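Local coordinates for succinoglycan biosynthesis protein (Bacillus cereus ATCC 14579, PDB 3B55) that binds calcium and belongs to the erythromycin esterase-like family, which suggests but does not establish a hydrolytic role, at residues P67-V72 against V98-S103; I185-A190 against K250-I255; Q326-A329 against R335-S338. The protein carries 1 engineered substitution. All blocks are in the same frame, centred on the assembly; numbering follows the deposited sequence.

Contact 1. Residues P67-V72 against V98-S103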
# COMPACT_ATOMS: atom_id res chain seq x y z
N PRO A 67 16.63 0.32 -16.62
CA PRO A 67 17.38 -0.66 -15.83
C PRO A 67 16.48 -1.48 -14.90
O PRO A 67 16.89 -2.52 -14.37
CB PRO A 67 18.37 0.20 -15.05
CG PRO A 67 18.64 1.34 -16.02
CD PRO A 67 17.24 1.66 -16.51
N LEU A 68 15.26 -1.02 -14.72
CA LEU A 68 14.30 -1.68 -13.85
C LEU A 68 13.73 -2.95 -14.49
O LEU A 68 13.36 -3.90 -13.79
CB LEU A 68 13.17 -0.71 -13.51
CG LEU A 68 12.43 -0.84 -12.18
CD1 LEU A 68 13.41 -0.96 -11.01
CD2 LEU A 68 11.55 0.39 -12.02
N LYS A 69 13.69 -2.99 -15.82
CA LYS A 69 13.16 -4.15 -16.52
C LYS A 69 13.72 -5.45 -15.95
O LYS A 69 12.97 -6.30 -15.46
CB LYS A 69 13.48 -4.06 -18.02
CG LYS A 69 12.82 -5.14 -18.87
CD LYS A 69 13.27 -5.04 -20.33
CE LYS A 69 12.52 -6.03 -21.22
NZ LYS A 69 13.32 -7.25 -21.53
N ASN A 70 15.04 -5.60 -16.01
CA ASN A 70 15.67 -6.81 -15.50
C ASN A 70 15.75 -6.92 -13.98
O ASN A 70 15.92 -8.02 -13.46
CB ASN A 70 17.07 -6.97 -16.10
CG ASN A 70 17.03 -7.28 -17.58
OD1 ASN A 70 16.13 -7.98 -18.05
ND2 ASN A 70 18.01 -6.77 -18.32
N MSE A 71 15.64 -5.81 -13.26
CA MSE A 71 15.68 -5.89 -11.81
C MSE A 71 14.41 -6.57 -11.32
O MSE A 71 14.45 -7.46 -10.47
CB MSE A 71 15.78 -4.50 -11.19
CG MSE A 71 17.18 -3.95 -11.17
SE MSE A 71 17.17 -2.19 -10.41
CE MSE A 71 18.71 -1.46 -11.34
N VAL A 72 13.28 -6.13 -11.86
CA VAL A 72 11.98 -6.68 -11.50
C VAL A 72 11.84 -8.09 -12.07
O VAL A 72 11.28 -8.97 -11.42
CB VAL A 72 10.85 -5.79 -12.04
CG1 VAL A 72 9.50 -6.42 -11.76
CG2 VAL A 72 10.94 -4.42 -11.39
N VAL A 98 5.13 3.33 -11.65
CA VAL A 98 3.90 2.63 -12.01
C VAL A 98 3.77 2.70 -13.52
O VAL A 98 3.52 1.69 -14.18
CB VAL A 98 2.67 3.30 -11.36
CG1 VAL A 98 1.40 2.62 -11.84
CG2 VAL A 98 2.77 3.21 -9.85
N LYS A 99 3.95 3.91 -14.06
CA LYS A 99 3.88 4.15 -15.50
C LYS A 99 4.78 3.19 -16.26
O LYS A 99 4.37 2.59 -17.25
CB LYS A 99 4.35 5.57 -15.82
CG LYS A 99 3.26 6.61 -15.95
CD LYS A 99 3.86 7.86 -16.57
CE LYS A 99 2.80 8.82 -17.05
NZ LYS A 99 3.42 9.97 -17.76
N TYR A 100 6.02 3.06 -15.79
CA TYR A 100 6.98 2.16 -16.42
C TYR A 100 6.55 0.70 -16.32
O TYR A 100 6.56 -0.03 -17.31
CB TYR A 100 8.35 2.31 -15.76
CG TYR A 100 9.36 1.37 -16.35
CD1 TYR A 100 9.95 1.63 -17.59
CD2 TYR A 100 9.68 0.17 -15.71
CE1 TYR A 100 10.81 0.72 -18.18
CE2 TYR A 100 10.53 -0.75 -16.30
CZ TYR A 100 11.09 -0.47 -17.54
OH TYR A 100 11.92 -1.38 -18.15
N LEU A 101 6.18 0.27 -15.11
CA LEU A 101 5.76 -1.10 -14.88
C LEU A 101 4.49 -1.45 -15.68
O LEU A 101 4.35 -2.56 -16.17
CB LEU A 101 5.53 -1.34 -13.38
CG LEU A 101 6.80 -1.34 -12.51
CD1 LEU A 101 6.45 -1.57 -11.05
CD2 LEU A 101 7.74 -2.43 -12.97
N VAL A 102 3.58 -0.50 -15.82
CA VAL A 102 2.35 -0.75 -16.57
C VAL A 102 2.59 -0.88 -18.08
O VAL A 102 2.12 -1.82 -18.72
CB VAL A 102 1.31 0.37 -16.35
CG1 VAL A 102 0.19 0.26 -17.39
CG2 VAL A 102 0.72 0.28 -14.94
N SER A 103 3.33 0.06 -18.67
CA SER A 103 3.57 0.02 -20.11
C SER A 103 4.76 -0.80 -20.60
O SER A 103 4.87 -1.06 -21.79
CB SER A 103 3.66 1.45 -20.66
OG SER A 103 4.51 2.26 -19.88
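The phenolic oxygen of Tyr100 meets the start of the short helix 68-72, with Lys69 CB 3.1 Å from Tyr100 OH and Lys69 N 3.3 Å from the same oxygen. CG of Tyr100 stands anti to its own backbone N (chi1 178°), and this carries the ring straight out from helix 88-104 toward its neighbour. Leu68 and the ring lie alongside, running in opposing directions: Leu68 CB lies 3.8 Å from Tyr100 CE2, while Leu68 CD2 is 4.1 Å from Tyr100 CD2. A helical turn further on, Val72 CG2 meets Leu101 CD2 at 4.1 Å. The two helices pass at 11.3 Å between axes and at 75°, a separation wide enough to hold a tyrosine ring.

The aliphatic groups continue onto the main sheet, where Val72 and Leu101 rest on Val78 and Leu68 reaches Phe384. At the outer border Lys69 turns the end of its chain away, and its carbonyl oxygen takes a hydrogen bond from Lys105 NZ. Tyrosine suits a buried place beside this exposed lysine, because its ring carbons pack on Leu68 while its hydroxyl reaches the first turn of the helix. Cohesion here comes mainly from apolar burial and the fit of shapes.

Contact 2. Residues I185-A190 against K250-I255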
# COMPACT_ATOMS: atom_id res chain seq x y z
N ILE A 185 -25.60 -7.29 -2.02
CA ILE A 185 -27.06 -7.23 -2.13
C ILE A 185 -27.49 -7.33 -3.60
O ILE A 185 -28.35 -8.15 -3.95
CB ILE A 185 -27.61 -5.90 -1.54
CG1 ILE A 185 -27.56 -5.94 -0.01
CG2 ILE A 185 -29.03 -5.66 -2.01
CD1 ILE A 185 -28.45 -7.01 0.62
N GLU A 186 -26.88 -6.51 -4.44
CA GLU A 186 -27.21 -6.48 -5.86
C GLU A 186 -26.97 -7.78 -6.62
O GLU A 186 -27.75 -8.15 -7.49
CB GLU A 186 -26.45 -5.34 -6.55
CG GLU A 186 -27.00 -3.96 -6.23
CD GLU A 186 -28.47 -3.86 -6.59
OE1 GLU A 186 -28.81 -4.12 -7.77
OE2 GLU A 186 -29.29 -3.51 -5.71
N TYR A 187 -25.88 -8.46 -6.29
CA TYR A 187 -25.54 -9.71 -6.96
C TYR A 187 -26.46 -10.88 -6.59
O TYR A 187 -26.70 -11.77 -7.40
CB TYR A 187 -24.09 -10.10 -6.64
CG TYR A 187 -23.58 -11.28 -7.43
CD1 TYR A 187 -23.03 -11.12 -8.70
CD2 TYR A 187 -23.65 -12.57 -6.89
CE1 TYR A 187 -22.55 -12.22 -9.42
CE2 TYR A 187 -23.18 -13.67 -7.60
CZ TYR A 187 -22.63 -13.49 -8.86
OH TYR A 187 -22.16 -14.58 -9.56
N ILE A 188 -26.96 -10.87 -5.36
CA ILE A 188 -27.85 -11.93 -4.89
C ILE A 188 -29.24 -11.71 -5.46
O ILE A 188 -29.94 -12.65 -5.84
CB ILE A 188 -27.95 -11.95 -3.36
CG1 ILE A 188 -26.55 -12.13 -2.76
CG2 ILE A 188 -28.88 -13.07 -2.91
CD1 ILE A 188 -26.54 -12.35 -1.25
N LYS A 189 -29.63 -10.44 -5.52
CA LYS A 189 -30.93 -10.04 -6.03
C LYS A 189 -31.03 -10.43 -7.51
O LYS A 189 -32.05 -10.93 -7.97
CB LYS A 189 -31.07 -8.52 -5.86
CG LYS A 189 -32.46 -7.96 -6.13
CD LYS A 189 -32.54 -6.47 -5.76
CE LYS A 189 -32.27 -6.23 -4.27
NZ LYS A 189 -32.51 -4.82 -3.86
N ALA A 190 -29.93 -10.21 -8.23
CA ALA A 190 -29.86 -10.52 -9.65
C ALA A 190 -29.64 -12.00 -9.99
O ALA A 190 -30.21 -12.50 -10.96
CB ALA A 190 -28.76 -9.67 -10.31
N LYS A 250 -15.93 -15.07 -12.50
CA LYS A 250 -15.05 -14.06 -11.95
C LYS A 250 -15.81 -12.98 -11.17
O LYS A 250 -15.22 -12.29 -10.34
CB LYS A 250 -14.24 -13.43 -13.08
CG LYS A 250 -13.16 -14.36 -13.62
CD LYS A 250 -13.33 -14.69 -15.10
CE LYS A 250 -12.13 -15.50 -15.60
NZ LYS A 250 -12.05 -15.58 -17.08
N GLU A 251 -17.10 -12.84 -11.44
CA GLU A 251 -17.90 -11.85 -10.73
C GLU A 251 -18.25 -12.39 -9.35
O GLU A 251 -18.36 -11.63 -8.39
CB GLU A 251 -19.19 -11.53 -11.48
CG GLU A 251 -18.98 -11.06 -12.91
CD GLU A 251 -20.25 -10.53 -13.54
OE1 GLU A 251 -21.34 -11.10 -13.27
OE2 GLU A 251 -20.17 -9.56 -14.32
N PHE A 252 -18.43 -13.70 -9.24
CA PHE A 252 -18.74 -14.29 -7.94
C PHE A 252 -17.48 -14.19 -7.08
O PHE A 252 -17.56 -14.11 -5.85
CB PHE A 252 -19.16 -15.75 -8.09
CG PHE A 252 -19.34 -16.45 -6.77
CD1 PHE A 252 -18.29 -17.17 -6.19
CD2 PHE A 252 -20.56 -16.38 -6.09
CE1 PHE A 252 -18.46 -17.79 -4.95
CE2 PHE A 252 -20.73 -17.00 -4.85
CZ PHE A 252 -19.68 -17.71 -4.28
N ALA A 253 -16.33 -14.18 -7.74
CA ALA A 253 -15.06 -14.07 -7.02
C ALA A 253 -15.03 -12.71 -6.33
O ALA A 253 -14.66 -12.61 -5.16
CB ALA A 253 -13.89 -14.20 -8.00
N TRP A 254 -15.44 -11.68 -7.07
CA TRP A 254 -15.48 -10.33 -6.52
C TRP A 254 -16.40 -10.26 -5.30
O TRP A 254 -16.02 -9.74 -4.25
CB TRP A 254 -15.98 -9.32 -7.55
CG TRP A 254 -14.91 -8.70 -8.41
CD1 TRP A 254 -14.59 -9.04 -9.69
CD2 TRP A 254 -14.04 -7.63 -8.04
NE1 TRP A 254 -13.56 -8.24 -10.14
CE2 TRP A 254 -13.20 -7.37 -9.15
CE3 TRP A 254 -13.87 -6.86 -6.87
CZ2 TRP A 254 -12.22 -6.37 -9.13
CZ3 TRP A 254 -12.90 -5.87 -6.86
CH2 TRP A 254 -12.08 -5.64 -7.98
N ILE A 255 -17.61 -10.78 -5.46
CA ILE A 255 -18.60 -10.76 -4.39
C ILE A 255 -18.05 -11.41 -3.12
O ILE A 255 -18.13 -10.84 -2.04
CB ILE A 255 -19.89 -11.48 -4.82
CG1 ILE A 255 -20.44 -10.82 -6.09
CG2 ILE A 255 -20.91 -11.47 -3.70
CD1 ILE A 255 -20.65 -9.31 -5.97
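The Tyr187 ring carries Ile255 on one face, with CG1 3.7 Å from the ring centroid and 22° off the normal, a CH-pi contact displaced toward the CG end of the ring. The aromatic ring of Phe252 is met at its edge, near its plane, by Tyr187 CE2, which is 4.1 Å from Phe252 CD2; the two side chains cross at about a right angle. Glu251 contributes its methylene, CB lying 4.0 Å from Tyr187 CE1.

Tyr187 therefore reaches from helix 178-192 into the space between three residues of helix 250-268. Its chi1 of -173° sets CG anti to the backbone N and sends the ring across the gap. CG1 of Ile255 lies beside its own backbone N, which brings both CG1 and CD1 over the base of the ring; CD1 is 3.6 Å from Tyr187 CB. A tyrosine suits this place because its hydroxyl, 3.5 Å from Phe252 CB, also donates a hydrogen bond to Leu245 O in the preceding loop. Leu238 of helix 221-240 touches Ile255 and Ile188 as well, closing the group from a third helix. The segments cross at 137° with axes 10.8 Å apart, a steeply inclined antiparallel pairing within the all-helical region between strands 167-172 and 301-306.

Contact 3. Residues Q326-A329 against R335-S338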
# COMPACT_ATOMS: atom_id res chain seq x y z
N GLN A 326 5.95 -8.95 4.95
CA GLN A 326 6.55 -10.21 5.39
C GLN A 326 5.70 -11.39 4.94
O GLN A 326 6.24 -12.45 4.58
CB GLN A 326 6.71 -10.24 6.90
CG GLN A 326 7.75 -9.27 7.42
CD GLN A 326 7.69 -9.11 8.91
OE1 GLN A 326 8.44 -9.74 9.65
NE2 GLN A 326 6.76 -8.28 9.37
N HIS A 327 4.38 -11.21 4.94
CA HIS A 327 3.47 -12.27 4.53
C HIS A 327 3.63 -12.45 3.03
O HIS A 327 3.62 -13.57 2.54
CB HIS A 327 2.01 -11.88 4.83
CG HIS A 327 1.76 -11.49 6.25
ND1 HIS A 327 2.05 -12.32 7.31
CD2 HIS A 327 1.20 -10.38 6.78
CE1 HIS A 327 1.68 -11.74 8.44
NE2 HIS A 327 1.15 -10.56 8.14
N LEU A 328 3.75 -11.34 2.31
CA LEU A 328 3.92 -11.41 0.86
C LEU A 328 5.22 -12.12 0.47
O LEU A 328 5.19 -13.03 -0.35
CB LEU A 328 3.89 -10.00 0.27
CG LEU A 328 2.51 -9.34 0.25
CD1 LEU A 328 2.65 -7.85 -0.06
CD2 LEU A 328 1.63 -10.02 -0.77
N ALA A 329 6.34 -11.70 1.04
CA ALA A 329 7.62 -12.34 0.72
C ALA A 329 7.56 -13.82 1.07
O ALA A 329 8.03 -14.68 0.32
CB ALA A 329 8.76 -11.68 1.50
N ARG A 335 8.80 -14.29 -6.27
CA ARG A 335 7.77 -13.71 -7.12
C ARG A 335 7.34 -12.33 -6.64
O ARG A 335 6.65 -11.61 -7.36
CB ARG A 335 6.56 -14.65 -7.22
CG ARG A 335 6.84 -15.86 -8.13
CD ARG A 335 5.55 -16.42 -8.71
NE ARG A 335 4.69 -16.97 -7.66
CZ ARG A 335 3.37 -16.84 -7.63
NH1 ARG A 335 2.75 -16.17 -8.60
NH2 ARG A 335 2.68 -17.39 -6.65
N TYR A 336 7.75 -11.96 -5.43
CA TYR A 336 7.44 -10.65 -4.88
C TYR A 336 8.73 -9.84 -4.86
O TYR A 336 9.73 -10.29 -4.31
CB TYR A 336 6.91 -10.76 -3.44
CG TYR A 336 6.70 -9.43 -2.75
CD1 TYR A 336 5.88 -8.45 -3.31
CD2 TYR A 336 7.31 -9.15 -1.52
CE1 TYR A 336 5.67 -7.24 -2.68
CE2 TYR A 336 7.10 -7.93 -0.88
CZ TYR A 336 6.28 -6.98 -1.47
OH TYR A 336 6.06 -5.78 -0.85
N VAL A 337 8.70 -8.67 -5.49
CA VAL A 337 9.87 -7.79 -5.51
C VAL A 337 9.47 -6.58 -4.70
O VAL A 337 8.38 -6.03 -4.88
CB VAL A 337 10.25 -7.35 -6.95
CG1 VAL A 337 11.26 -6.22 -6.89
CG2 VAL A 337 10.85 -8.53 -7.70
N SER A 338 10.34 -6.16 -3.79
CA SER A 338 10.04 -5.01 -2.94
C SER A 338 10.93 -3.82 -3.23
O SER A 338 12.16 -3.89 -3.11
CB SER A 338 10.17 -5.42 -1.47
OG SER A 338 9.98 -4.32 -0.61
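Helix 324-332 turns back through a short connection into strand 336-344, and within 326-329 and 335-338 the nearest CA atoms are those of Ala329 and Tyr336, 5.9 Å apart. CG of Tyr336 lies anti to the backbone N (chi1 174°), an orientation that extends the ring from the strand toward the helix. Leu328 covers one face: CB stands over the ring centre, 4.0 Å from the centroid and only 11° off the normal, which is a well-centred CH-pi contact. Leucine suits this position because its branch continues over the same ring, CD1 reaching 4.0 Å from Tyr336 CZ. Ala329 approaches obliquely, its backbone N 3.7 Å from Tyr336 CD2; so small a side chain lets the helix backbone itself draw near the aromatic carbons.

Beyond these contacts, Leu328 and Tyr336 both touch Ile77 of the adjacent parallel strand 77-82, and Tyr288 of helix 278-298 packs on Leu328. The arrangement is the return half of a beta-alpha-beta connection: the chain leaves strand 301-306, passes through the helix and comes back parallel on the other side of strand 77-82. The Tyr336 side chain lies about 14 Å from the bound calcium ion, too distant to take part in its coordination.

No hydrogen bond joins the two segments. The buried phenol instead reaches Val310 O, which pays for its polar end, while the ring meets the helix through apolar contact. The hydroxyl bond should hold the far end of the ring in place, while the leucine over its face hinders rotation.

Contacts 1 and 3 pack on opposite faces of the main sheet: Tyr336 points to helix 324-332, whereas the next residue, Val337, faces the other way and meets contact 1, its CG2 3.8 Å from Val72 O. Neighbouring Ile77 and Val78 are divided between them in the same manner. Contact 2 shares none of these elements; its centre is 30 Å or more from the others, within the helical region. All three are mainly buried and centre on a tyrosine. Contact 3 is helix against strand, while contacts 1 and 2 join helices and have exposed edges, at Lys69 and Glu251. Leu328 and Ile255 sit over ring faces, but Leu68 in contact 1 only skirts its ring.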